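Local coordinates for protein FKBP-type peptidyl-prolyl cis-trans isomerase FkpA (PDB 1Q6H) that catalyses the cis-trans isomerisation of peptide bonds preceding proline, so speeding protein folding, and acts as a folding chaperone in the periplasm of Escherichia coli, at residues 148-151 with 155-158; 175-180 with 214-219; 98-103 with 195-200. One frame throughout, in Å; residues are numbered along the deposited sequence.

Contact 1: 148-151 with 155-158; sequences GTLI and EFDN
Gly148 faces both Phe156 and Asp157 in a classic beta bulge, set in the hairpin of strands 141-150 and 155-158 of the FKBP-type domain. The strand segments run almost exactly antiparallel, and the pairing slips by one residue between the hydrogen-bonded pair Gly148-Asp157 and the non-hydrogen-bonded pair Thr149-Glu155. The carbonyl oxygen of Gly148 shows how a bulge accommodates its extra residue. It receives a short bond from the amide N of Phe156 (2.7 Å to Gly148 O) and a weak one from the amide N of Asp157 (3.3 Å to the same oxygen). In return, Gly148 N donates to Asp157 O over 2.6 Å.

The bulge also sets the Phe156 ring down over the glycine. With CG lodged between the backbone N and the carbonyl carbon (chi1 63°), the ring turns back across the neighbouring strand. Gly148 CA makes a CH-pi contact over its face, 4.1 Å from the ring centroid, while Gly148 O lies above the same ring toward the rim. Having no side chain, Gly148 lets the ring sit close against its peptide. Leu150 approaches obliquely, its CD2 3.7 Å from Phe156 CD2.

Beyond the hairpin, Phe156 meets Phe216 at about a right angle, and the carboxylate of Asp157 is divided between the Tyr146 hydroxyl and a salt bridge to Arg162. In FKBPs the aromatic and acidic residues of this bulge commonly line the proline pocket, a role consistent with Phe156 and Asp157 here. On the face shared by Thr149 and Glu155, the methyl Thr149 CG2 rests 3.9 Å from Glu155 CA.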
ATOM      1  N   GLY A 148       4.557  20.590 -27.619  1.00 13.89           N
ATOM      2  CA  GLY A 148       5.701  20.617 -26.713  1.00 13.73           C
ATOM      3  C   GLY A 148       6.550  19.353 -26.778  1.00 13.75           C
ATOM      4  O   GLY A 148       6.028  18.246 -26.578  1.00 15.68           O
ATOM      5  N   THR A 149       7.842  19.506 -27.094  1.00 12.95           N
ATOM      6  CA  THR A 149       8.766  18.381 -27.159  1.00 13.49           C
ATOM      7  C   THR A 149      10.008  18.604 -26.298  1.00 12.88           C
ATOM      8  O   THR A 149      10.418  19.733 -26.044  1.00 11.56           O
ATOM      9  CB  THR A 149       9.270  18.121 -28.586  1.00 14.75           C
ATOM     10  OG1 THR A 149       9.881  19.303 -29.100  1.00 15.41           O
ATOM     11  CG2 THR A 149       8.138  17.828 -29.572  1.00 16.55           C
ATOM     12  N   LEU A 150      10.606  17.500 -25.878  1.00 12.81           N
ATOM     13  CA  LEU A 150      11.853  17.541 -25.151  1.00 12.50           C
ATOM     14  C   LEU A 150      12.873  17.694 -26.247  1.00 13.38           C
ATOM     15  O   LEU A 150      12.552  17.536 -27.420  1.00 12.30           O
ATOM     16  CB  LEU A 150      12.098  16.285 -24.324  1.00 12.13           C
ATOM     17  CG  LEU A 150      11.016  15.822 -23.314  1.00 13.42           C
ATOM     18  CD1 LEU A 150      11.393  14.459 -22.653  1.00 11.79           C
ATOM     19  CD2 LEU A 150      10.763  16.870 -22.267  1.00 12.35           C
ATOM     20  N   ILE A 151      14.106  18.003 -25.880  1.00 13.80           N
ATOM     21  CA  ILE A 151      15.090  18.283 -26.896  1.00 13.80           C
ATOM     22  C   ILE A 151      15.375  17.059 -27.729  1.00 14.37           C
ATOM     23  O   ILE A 151      15.898  17.189 -28.807  1.00 14.41           O
ATOM     24  CB  ILE A 151      16.362  18.841 -26.311  1.00 13.02           C
ATOM     25  CG1 ILE A 151      16.986  17.849 -25.314  1.00 12.90           C
ATOM     26  CG2 ILE A 151      16.084  20.231 -25.708  1.00 13.67           C
ATOM     27  CD1 ILE A 151      18.403  18.248 -24.861  1.00 12.46           C
ATOM     28  N   GLU A 155       7.545  14.121 -27.731  1.00 17.14           N
ATOM     29  CA  GLU A 155       6.408  14.998 -27.548  1.00 17.42           C
ATOM     30  C   GLU A 155       5.807  14.794 -26.160  1.00 16.19           C
ATOM     31  O   GLU A 155       5.441  13.689 -25.806  1.00 17.39           O
ATOM     32  CB  GLU A 155       5.401  14.685 -28.642  1.00 19.09           C
ATOM     33  CG  GLU A 155       4.177  15.563 -28.697  1.00 21.68           C
ATOM     34  CD  GLU A 155       3.332  15.244 -29.910  1.00 23.44           C
ATOM     35  OE1 GLU A 155       3.710  15.632 -31.033  1.00 26.71           O
ATOM     36  OE2 GLU A 155       2.306  14.580 -29.745  1.00 27.30           O
ATOM     37  N   PHE A 156       5.725  15.845 -25.352  1.00 15.66           N
ATOM     38  CA  PHE A 156       5.140  15.698 -24.025  1.00 15.01           C
ATOM     39  C   PHE A 156       3.750  16.337 -23.897  1.00 16.18           C
ATOM     40  O   PHE A 156       2.998  16.011 -22.972  1.00 14.74           O
ATOM     41  CB  PHE A 156       6.087  16.203 -22.945  1.00 15.91           C
ATOM     42  CG  PHE A 156       6.413  17.682 -23.038  1.00 15.25           C
ATOM     43  CD1 PHE A 156       5.557  18.628 -22.506  1.00 15.45           C
ATOM     44  CD2 PHE A 156       7.575  18.110 -23.631  1.00 14.50           C
ATOM     45  CE1 PHE A 156       5.850  19.958 -22.582  1.00 16.23           C
ATOM     46  CE2 PHE A 156       7.869  19.452 -23.708  1.00 16.16           C
ATOM     47  CZ  PHE A 156       7.020  20.373 -23.179  1.00 16.98           C
ATOM     48  N   ASP A 157       3.397  17.224 -24.825  1.00 16.91           N
ATOM     49  CA  ASP A 157       2.078  17.868 -24.801  1.00 17.51           C
ATOM     50  C   ASP A 157       1.782  18.386 -26.204  1.00 17.54           C
ATOM     51  O   ASP A 157       2.693  18.857 -26.897  1.00 18.54           O
ATOM     52  CB  ASP A 157       2.066  18.978 -23.750  1.00 17.06           C
ATOM     53  CG  ASP A 157       0.672  19.551 -23.475  1.00 19.18           C
ATOM     54  OD1 ASP A 157      -0.361  19.035 -23.945  1.00 18.20           O
ATOM     55  OD2 ASP A 157       0.643  20.644 -22.709  1.00 15.48           O
ATOM     56  N   ASN A 158       0.523  18.288 -26.634  1.00 16.63           N
ATOM     57  CA  ASN A 158       0.125  18.648 -28.008  1.00 15.33           C
ATOM     58  C   ASN A 158      -1.357  19.000 -28.027  1.00 14.68           C
ATOM     59  O   ASN A 158      -2.216  18.120 -28.094  1.00 12.97           O
ATOM     60  CB  ASN A 158       0.403  17.470 -28.946  1.00 15.44           C
ATOM     61  CG  ASN A 158       0.103  17.773 -30.414  1.00 17.36           C
ATOM     62  OD1 ASN A 158      -0.674  18.665 -30.746  1.00 15.19           O
ATOM     63  ND2 ASN A 158       0.714  16.973 -31.310  1.00 20.02           N
TER

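Contact 2: 175-180 with 214-219; sequences PGWTEG and LVFDVE
Trp177, on the short helix 175-180, reaches across to Phe216 and Val218 of strand 214-223 and illustrates how one large indole can join a helix to a sheet without a conventional hydrogen bond between them.

The aromatic interaction is a T-shaped (edge-to-face) pair. The edge of the five-membered ring is turned to the face of Phe216, with centroids 4.4 Å apart and planes at 76°. The indole nitrogen leads: Trp177 NE1 stands over the middle of the phenyl ring, 3.2 Å above its plane, and its N-H is directed at that face. All six ring carbons of Phe216 lie at similar distances from NE1. CB of Phe216 points toward the helix; with CG anti to the carbonyl carbon (chi1 -72°), a chi2 of -84° turns the ring face to the indole.

The apolar contact with Val218 belongs to the six-membered ring. Its far corner, Trp177 CH2, lies 3.5 Å from Val218 CG1 and equally close to the second methyl, CG2, so both branches of the valine meet the indole. Trp177 CZ2 bridges the two kinds of contact, sitting 3.6 Å from Phe216 CD1 and 3.8 Å from Val218 CG2.

Two further rings meet the indole: Tyr146 edge-to-face, and Phe168 with planes at about 80°. In FKBPs the equivalent tryptophan, at the start of this short helix, forms the floor of the pocket for the substrate proline, and Trp177 is placed consistently with that role.

With a buried N-H held against an aromatic face, the indole's polar group probably gains some electrostatic compensation from the phenyl pi cloud, while Phe216 and the two methyls of Val218 probably restrict movement of the indole.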
ATOM      1  N   PRO A 175       7.126  30.818 -16.642  1.00 14.59           N
ATOM      2  CA  PRO A 175       7.697  32.101 -17.047  1.00 14.47           C
ATOM      3  C   PRO A 175       8.113  32.157 -18.519  1.00 14.18           C
ATOM      4  O   PRO A 175       8.032  33.191 -19.171  1.00 14.02           O
ATOM      5  CB  PRO A 175       8.961  32.198 -16.161  1.00 15.19           C
ATOM      6  CG  PRO A 175       8.745  31.337 -15.049  1.00 15.90           C
ATOM      7  CD  PRO A 175       7.816  30.249 -15.465  1.00 16.01           C
ATOM      8  N   GLY A 176       8.578  31.031 -19.037  1.00 14.15           N
ATOM      9  CA  GLY A 176       9.001  30.984 -20.422  1.00 15.24           C
ATOM     10  C   GLY A 176       7.856  31.329 -21.374  1.00 14.34           C
ATOM     11  O   GLY A 176       8.077  31.954 -22.411  1.00 12.46           O
ATOM     12  N   TRP A 177       6.645  30.882 -21.031  1.00 12.78           N
ATOM     13  CA  TRP A 177       5.482  31.137 -21.826  1.00 13.47           C
ATOM     14  C   TRP A 177       5.076  32.583 -21.621  1.00 12.21           C
ATOM     15  O   TRP A 177       4.773  33.280 -22.581  1.00 11.45           O
ATOM     16  CB  TRP A 177       4.321  30.194 -21.476  1.00 15.72           C
ATOM     17  CG  TRP A 177       4.251  28.983 -22.307  1.00 22.19           C
ATOM     18  CD1 TRP A 177       4.955  27.843 -22.141  1.00 27.38           C
ATOM     19  CD2 TRP A 177       3.411  28.769 -23.434  1.00 26.44           C
ATOM     20  NE1 TRP A 177       4.614  26.921 -23.103  1.00 28.57           N
ATOM     21  CE2 TRP A 177       3.650  27.465 -23.899  1.00 28.51           C
ATOM     22  CE3 TRP A 177       2.502  29.560 -24.121  1.00 29.06           C
ATOM     23  CZ2 TRP A 177       3.008  26.935 -25.006  1.00 29.29           C
ATOM     24  CZ3 TRP A 177       1.856  29.037 -25.208  1.00 29.85           C
ATOM     25  CH2 TRP A 177       2.112  27.732 -25.645  1.00 30.07           C
ATOM     26  N   THR A 178       5.018  33.000 -20.366  1.00 12.40           N
ATOM     27  CA  THR A 178       4.658  34.367 -20.034  1.00 12.97           C
ATOM     28  C   THR A 178       5.484  35.393 -20.809  1.00 13.21           C
ATOM     29  O   THR A 178       4.943  36.324 -21.381  1.00 14.19           O
ATOM     30  CB  THR A 178       4.856  34.601 -18.547  1.00 12.44           C
ATOM     31  OG1 THR A 178       4.020  33.709 -17.795  1.00 11.04           O
ATOM     32  CG2 THR A 178       4.393  36.014 -18.166  1.00 12.48           C
ATOM     33  N   GLU A 179       6.795  35.220 -20.797  1.00 11.82           N
ATOM     34  CA  GLU A 179       7.692  36.087 -21.540  1.00 13.22           C
ATOM     35  C   GLU A 179       7.605  35.867 -23.040  1.00 13.18           C
ATOM     36  O   GLU A 179       7.520  36.821 -23.807  1.00 14.96           O
ATOM     37  CB  GLU A 179       9.127  35.787 -21.119  1.00 14.03           C
ATOM     38  CG  GLU A 179      10.194  36.540 -21.884  1.00 13.49           C
ATOM     39  CD  GLU A 179      11.599  36.118 -21.477  1.00 15.74           C
ATOM     40  OE1 GLU A 179      11.783  35.267 -20.520  1.00 12.63           O
ATOM     41  OE2 GLU A 179      12.529  36.648 -22.114  1.00 14.31           O
ATOM     42  N   GLY A 180       7.691  34.617 -23.451  1.00 11.87           N
ATOM     43  CA  GLY A 180       7.750  34.277 -24.861  1.00 12.86           C
ATOM     44  C   GLY A 180       6.626  34.831 -25.706  1.00 13.37           C
ATOM     45  O   GLY A 180       6.866  35.393 -26.777  1.00 13.65           O
ATOM     46  N   LEU A 214      12.712  22.821 -22.722  1.00 11.51           N
ATOM     47  CA  LEU A 214      11.470  22.499 -23.412  1.00 12.08           C
ATOM     48  C   LEU A 214      11.383  23.209 -24.760  1.00 11.37           C
ATOM     49  O   LEU A 214      11.649  24.403 -24.832  1.00 10.64           O
ATOM     50  CB  LEU A 214      10.263  22.928 -22.571  1.00 12.21           C
ATOM     51  CG  LEU A 214      10.225  22.454 -21.118  1.00 12.59           C
ATOM     52  CD1 LEU A 214       8.927  22.948 -20.444  1.00 13.01           C
ATOM     53  CD2 LEU A 214      10.380  20.933 -21.057  1.00 13.12           C
ATOM     54  N   VAL A 215      10.938  22.491 -25.792  1.00 10.25           N
ATOM     55  CA  VAL A 215      10.721  23.071 -27.102  1.00 11.67           C
ATOM     56  C   VAL A 215       9.223  23.160 -27.397  1.00 12.54           C
ATOM     57  O   VAL A 215       8.549  22.128 -27.484  1.00 12.25           O
ATOM     58  CB  VAL A 215      11.353  22.223 -28.193  1.00 11.98           C
ATOM     59  CG1 VAL A 215      11.319  22.968 -29.532  1.00 13.18           C
ATOM     60  CG2 VAL A 215      12.808  21.863 -27.818  1.00 13.35           C
ATOM     61  N   PHE A 216       8.703  24.382 -27.514  1.00 12.84           N
ATOM     62  CA  PHE A 216       7.293  24.615 -27.868  1.00 11.50           C
ATOM     63  C   PHE A 216       7.124  25.305 -29.233  1.00 11.34           C
ATOM     64  O   PHE A 216       7.670  26.383 -29.473  1.00 10.90           O
ATOM     65  CB  PHE A 216       6.591  25.516 -26.851  1.00 12.50           C
ATOM     66  CG  PHE A 216       6.317  24.877 -25.542  1.00 14.07           C
ATOM     67  CD1 PHE A 216       5.187  24.110 -25.353  1.00 14.59           C
ATOM     68  CD2 PHE A 216       7.194  25.053 -24.473  1.00 13.21           C
ATOM     69  CE1 PHE A 216       4.947  23.517 -24.122  1.00 16.80           C
ATOM     70  CE2 PHE A 216       6.972  24.467 -23.285  1.00 15.71           C
ATOM     71  CZ  PHE A 216       5.838  23.713 -23.081  1.00 15.95           C
ATOM     72  N   ASP A 217       6.344  24.703 -30.120  1.00 11.91           N
ATOM     73  CA  ASP A 217       5.910  25.375 -31.361  1.00 12.93           C
ATOM     74  C   ASP A 217       4.532  25.918 -31.056  1.00 12.99           C
ATOM     75  O   ASP A 217       3.599  25.136 -30.857  1.00 13.83           O
ATOM     76  CB  ASP A 217       5.793  24.410 -32.515  1.00 15.02           C
ATOM     77  CG  ASP A 217       7.121  23.941 -33.004  1.00 19.69           C
ATOM     78  OD1 ASP A 217       8.003  24.804 -33.213  1.00 22.31           O
ATOM     79  OD2 ASP A 217       7.355  22.728 -33.210  1.00 25.57           O
ATOM     80  N   VAL A 218       4.397  27.238 -31.012  1.00 12.85           N
ATOM     81  CA  VAL A 218       3.157  27.877 -30.580  1.00 13.76           C
ATOM     82  C   VAL A 218       2.450  28.711 -31.661  1.00 14.26           C
ATOM     83  O   VAL A 218       3.102  29.373 -32.464  1.00 15.04           O
ATOM     84  CB  VAL A 218       3.451  28.776 -29.422  1.00 14.94           C
ATOM     85  CG1 VAL A 218       2.171  29.270 -28.767  1.00 16.85           C
ATOM     86  CG2 VAL A 218       4.298  28.029 -28.397  1.00 17.16           C
ATOM     87  N   GLU A 219       1.117  28.644 -31.683  1.00 13.38           N
ATOM     88  CA  GLU A 219       0.323  29.509 -32.531  1.00 14.77           C
ATOM     89  C   GLU A 219      -0.611  30.272 -31.603  1.00 14.97           C
ATOM     90  O   GLU A 219      -1.422  29.677 -30.881  1.00 13.77           O
ATOM     91  CB  GLU A 219      -0.496  28.743 -33.561  1.00 16.56           C
ATOM     92  CG  GLU A 219       0.280  28.064 -34.663  1.00 19.75           C
ATOM     93  CD  GLU A 219      -0.649  27.393 -35.682  1.00 22.90           C
ATOM     94  OE1 GLU A 219      -1.887  27.335 -35.445  1.00 26.48           O
ATOM     95  OE2 GLU A 219      -0.132  26.938 -36.720  1.00 26.85           O
TER

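Contact 3: 98-103 with 195-200; sequences DNEAKG and PPELAY
The carboxylate oxygen Glu197 OE2 lies 2.7 Å from Glu100 OE2, while its 3.3 Å approach to Glu100 OE1 is not a bond. The two side chains come from opposite directions, and their carboxylate planes stand nearly perpendicular, at 88°. Two acid groups this close would be expected to repel one another if both were charged, so one of them probably carries a proton, and the ionisation of the pair is likely to be shifted. Both chains are bent at chi2; in Glu100 the bend follows a CG held anti to the backbone N (chi1 -175°), and it turns the carboxylate off the helix toward the loop. The contact thus bridges the long helix 70-112 of the N-terminal region and the loop between strands 189-194 and 214-223 of the FKBP-type domain. A 3-10 turn at 196-197 presents Pro196 to the helix, and its ring carbon CG lies 3.6 Å from Glu100 OE1. The turn is secured by Leu198 N donating to Pro195 O over 2.8 Å. About two helical turns farther along, Arg107 also touches Pro196, while Asn99 ND2 donates to Pro210 O.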
ATOM      1  N   ASP A  98      22.962  15.890 -16.244  1.00 12.43           N
ATOM      2  CA  ASP A  98      23.073  15.515 -17.643  1.00 13.85           C
ATOM      3  C   ASP A  98      22.117  16.351 -18.509  1.00 13.15           C
ATOM      4  O   ASP A  98      22.507  16.879 -19.548  1.00 11.43           O
ATOM      5  CB  ASP A  98      22.775  14.017 -17.820  1.00 14.74           C
ATOM      6  CG  ASP A  98      23.858  13.123 -17.231  1.00 16.28           C
ATOM      7  OD1 ASP A  98      24.930  13.651 -16.882  1.00 18.05           O
ATOM      8  OD2 ASP A  98      23.733  11.879 -17.077  1.00 18.02           O
ATOM      9  N   ASN A  99      20.880  16.501 -18.054  1.00 13.81           N
ATOM     10  CA  ASN A  99      19.894  17.233 -18.825  1.00 13.82           C
ATOM     11  C   ASN A  99      20.246  18.706 -18.888  1.00 14.42           C
ATOM     12  O   ASN A  99      20.077  19.327 -19.947  1.00 12.78           O
ATOM     13  CB  ASN A  99      18.476  17.002 -18.283  1.00 13.99           C
ATOM     14  CG  ASN A  99      17.962  15.581 -18.574  1.00 13.31           C
ATOM     15  OD1 ASN A  99      18.467  14.894 -19.451  1.00 14.40           O
ATOM     16  ND2 ASN A  99      16.973  15.142 -17.818  1.00 11.26           N
ATOM     17  N   GLU A 100      20.744  19.267 -17.777  1.00 13.12           N
ATOM     18  CA  GLU A 100      21.175  20.655 -17.785  1.00 13.49           C
ATOM     19  C   GLU A 100      22.275  20.830 -18.842  1.00 13.71           C
ATOM     20  O   GLU A 100      22.286  21.810 -19.556  1.00 12.62           O
ATOM     21  CB  GLU A 100      21.687  21.083 -16.405  1.00 13.44           C
ATOM     22  CG  GLU A 100      22.056  22.566 -16.243  1.00 13.92           C
ATOM     23  CD  GLU A 100      20.871  23.458 -15.866  1.00 16.04           C
ATOM     24  OE1 GLU A 100      19.751  22.934 -15.636  1.00 16.27           O
ATOM     25  OE2 GLU A 100      21.057  24.695 -15.803  1.00 18.04           O
ATOM     26  N   ALA A 101      23.219  19.896 -18.919  1.00 12.73           N
ATOM     27  CA  ALA A 101      24.307  20.051 -19.874  1.00 12.29           C
ATOM     28  C   ALA A 101      23.796  19.904 -21.308  1.00 12.03           C
ATOM     29  O   ALA A 101      24.078  20.742 -22.128  1.00 11.25           O
ATOM     30  CB  ALA A 101      25.452  19.094 -19.583  1.00 12.16           C
ATOM     31  N   LYS A 102      23.008  18.871 -21.592  1.00 12.37           N
ATOM     32  CA  LYS A 102      22.505  18.648 -22.950  1.00 13.16           C
ATOM     33  C   LYS A 102      21.626  19.803 -23.433  1.00 13.27           C
ATOM     34  O   LYS A 102      21.722  20.227 -24.581  1.00 12.48           O
ATOM     35  CB  LYS A 102      21.683  17.368 -23.024  1.00 13.87           C
ATOM     36  CG  LYS A 102      22.441  16.072 -22.967  1.00 13.99           C
ATOM     37  CD  LYS A 102      21.497  15.008 -22.371  1.00 16.28           C
ATOM     38  CE  LYS A 102      21.762  13.631 -22.873  1.00 16.43           C
ATOM     39  NZ  LYS A 102      20.922  12.661 -22.086  1.00 16.00           N
ATOM     40  N   GLY A 103      20.764  20.294 -22.560  1.00 12.38           N
ATOM     41  CA  GLY A 103      19.889  21.401 -22.871  1.00 13.58           C
ATOM     42  C   GLY A 103      20.623  22.700 -23.166  1.00 14.87           C
ATOM     43  O   GLY A 103      20.257  23.454 -24.073  1.00 14.41           O
ATOM     44  N   PRO A 195      14.714  27.272 -21.177  1.00 12.72           N
ATOM     45  CA  PRO A 195      15.591  26.669 -20.143  1.00 12.77           C
ATOM     46  C   PRO A 195      14.770  26.202 -18.926  1.00 12.36           C
ATOM     47  O   PRO A 195      13.749  26.835 -18.635  1.00 11.06           O
ATOM     48  CB  PRO A 195      16.488  27.821 -19.701  1.00 13.91           C
ATOM     49  CG  PRO A 195      16.050  29.010 -20.378  1.00 15.29           C
ATOM     50  CD  PRO A 195      14.940  28.717 -21.338  1.00 12.30           C
ATOM     51  N   PRO A 196      15.220  25.149 -18.224  1.00 11.92           N
ATOM     52  CA  PRO A 196      14.519  24.624 -17.053  1.00 11.92           C
ATOM     53  C   PRO A 196      14.231  25.653 -15.983  1.00 13.63           C
ATOM     54  O   PRO A 196      13.175  25.594 -15.330  1.00 13.62           O
ATOM     55  CB  PRO A 196      15.465  23.558 -16.487  1.00 13.29           C
ATOM     56  CG  PRO A 196      16.677  23.513 -17.349  1.00 12.77           C
ATOM     57  CD  PRO A 196      16.475  24.427 -18.510  1.00 11.45           C
ATOM     58  N   GLU A 197      15.136  26.621 -15.850  1.00 14.25           N
ATOM     59  CA  GLU A 197      14.976  27.719 -14.924  1.00 15.80           C
ATOM     60  C   GLU A 197      13.702  28.550 -15.194  1.00 15.08           C
ATOM     61  O   GLU A 197      13.173  29.186 -14.276  1.00 13.20           O
ATOM     62  CB  GLU A 197      16.226  28.627 -14.991  1.00 17.39           C
ATOM     63  CG  GLU A 197      17.523  27.990 -14.478  1.00 19.41           C
ATOM     64  CD  GLU A 197      18.166  26.939 -15.415  1.00 20.81           C
ATOM     65  OE1 GLU A 197      17.954  26.975 -16.661  1.00 17.08           O
ATOM     66  OE2 GLU A 197      18.864  26.024 -14.866  1.00 19.74           O
ATOM     67  N   LEU A 198      13.229  28.572 -16.445  1.00 14.00           N
ATOM     68  CA  LEU A 198      11.996  29.294 -16.802  1.00 13.91           C
ATOM     69  C   LEU A 198      10.839  28.306 -17.080  1.00 14.31           C
ATOM     70  O   LEU A 198       9.828  28.678 -17.654  1.00 14.59           O
ATOM     71  CB  LEU A 198      12.199  30.156 -18.076  1.00 13.92           C
ATOM     72  CG  LEU A 198      13.335  31.170 -17.953  1.00 16.28           C
ATOM     73  CD1 LEU A 198      13.722  31.875 -19.313  1.00 17.27           C
ATOM     74  CD2 LEU A 198      12.982  32.188 -16.869  1.00 17.21           C
ATOM     75  N   ALA A 199      11.025  27.059 -16.685  1.00 13.74           N
ATOM     76  CA  ALA A 199      10.037  26.011 -16.878  1.00 14.03           C
ATOM     77  C   ALA A 199       9.813  25.221 -15.579  1.00 12.97           C
ATOM     78  O   ALA A 199       9.362  25.800 -14.600  1.00 12.65           O
ATOM     79  CB  ALA A 199      10.464  25.106 -18.001  1.00 14.06           C
ATOM     80  N   TYR A 200      10.128  23.920 -15.551  1.00 12.95           N
ATOM     81  CA  TYR A 200       9.851  23.098 -14.347  1.00 12.99           C
ATOM     82  C   TYR A 200      11.085  22.802 -13.517  1.00 13.33           C
ATOM     83  O   TYR A 200      11.018  22.046 -12.540  1.00 12.74           O
ATOM     84  CB  TYR A 200       9.134  21.801 -14.730  1.00 13.84           C
ATOM     85  CG  TYR A 200       7.848  22.131 -15.454  1.00 14.36           C
ATOM     86  CD1 TYR A 200       6.737  22.573 -14.752  1.00 14.31           C
ATOM     87  CD2 TYR A 200       7.781  22.083 -16.835  1.00 14.05           C
ATOM     88  CE1 TYR A 200       5.583  22.939 -15.406  1.00 16.15           C
ATOM     89  CE2 TYR A 200       6.627  22.453 -17.512  1.00 14.97           C
ATOM     90  CZ  TYR A 200       5.526  22.886 -16.783  1.00 16.52           C
ATOM     91  OH  TYR A 200       4.360  23.226 -17.443  1.00 19.32           O
TER

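After helices 19-43 and 51-62 the chain runs along helix 70-112, where 98-103 opens contact 3, and only some ninety residues later does 195-200 close that long loop. Inside it contact 1 opens and shuts as a tight local hairpin, wholly nested. Contact 2 begins after contact 1 has finished, at 175-180, and crosses contact 3, for its second half, 214-219, follows 195-200. Contacts 1 and 2 share the sheet through the neighbouring strands 141-150 and 214-223. Leu198 O probably accepts a hydrogen bond from Gly176 N, tying the loop to the short helix, and Ile151 packs on the long helix, so the three contacts join helix, hairpin and sheet.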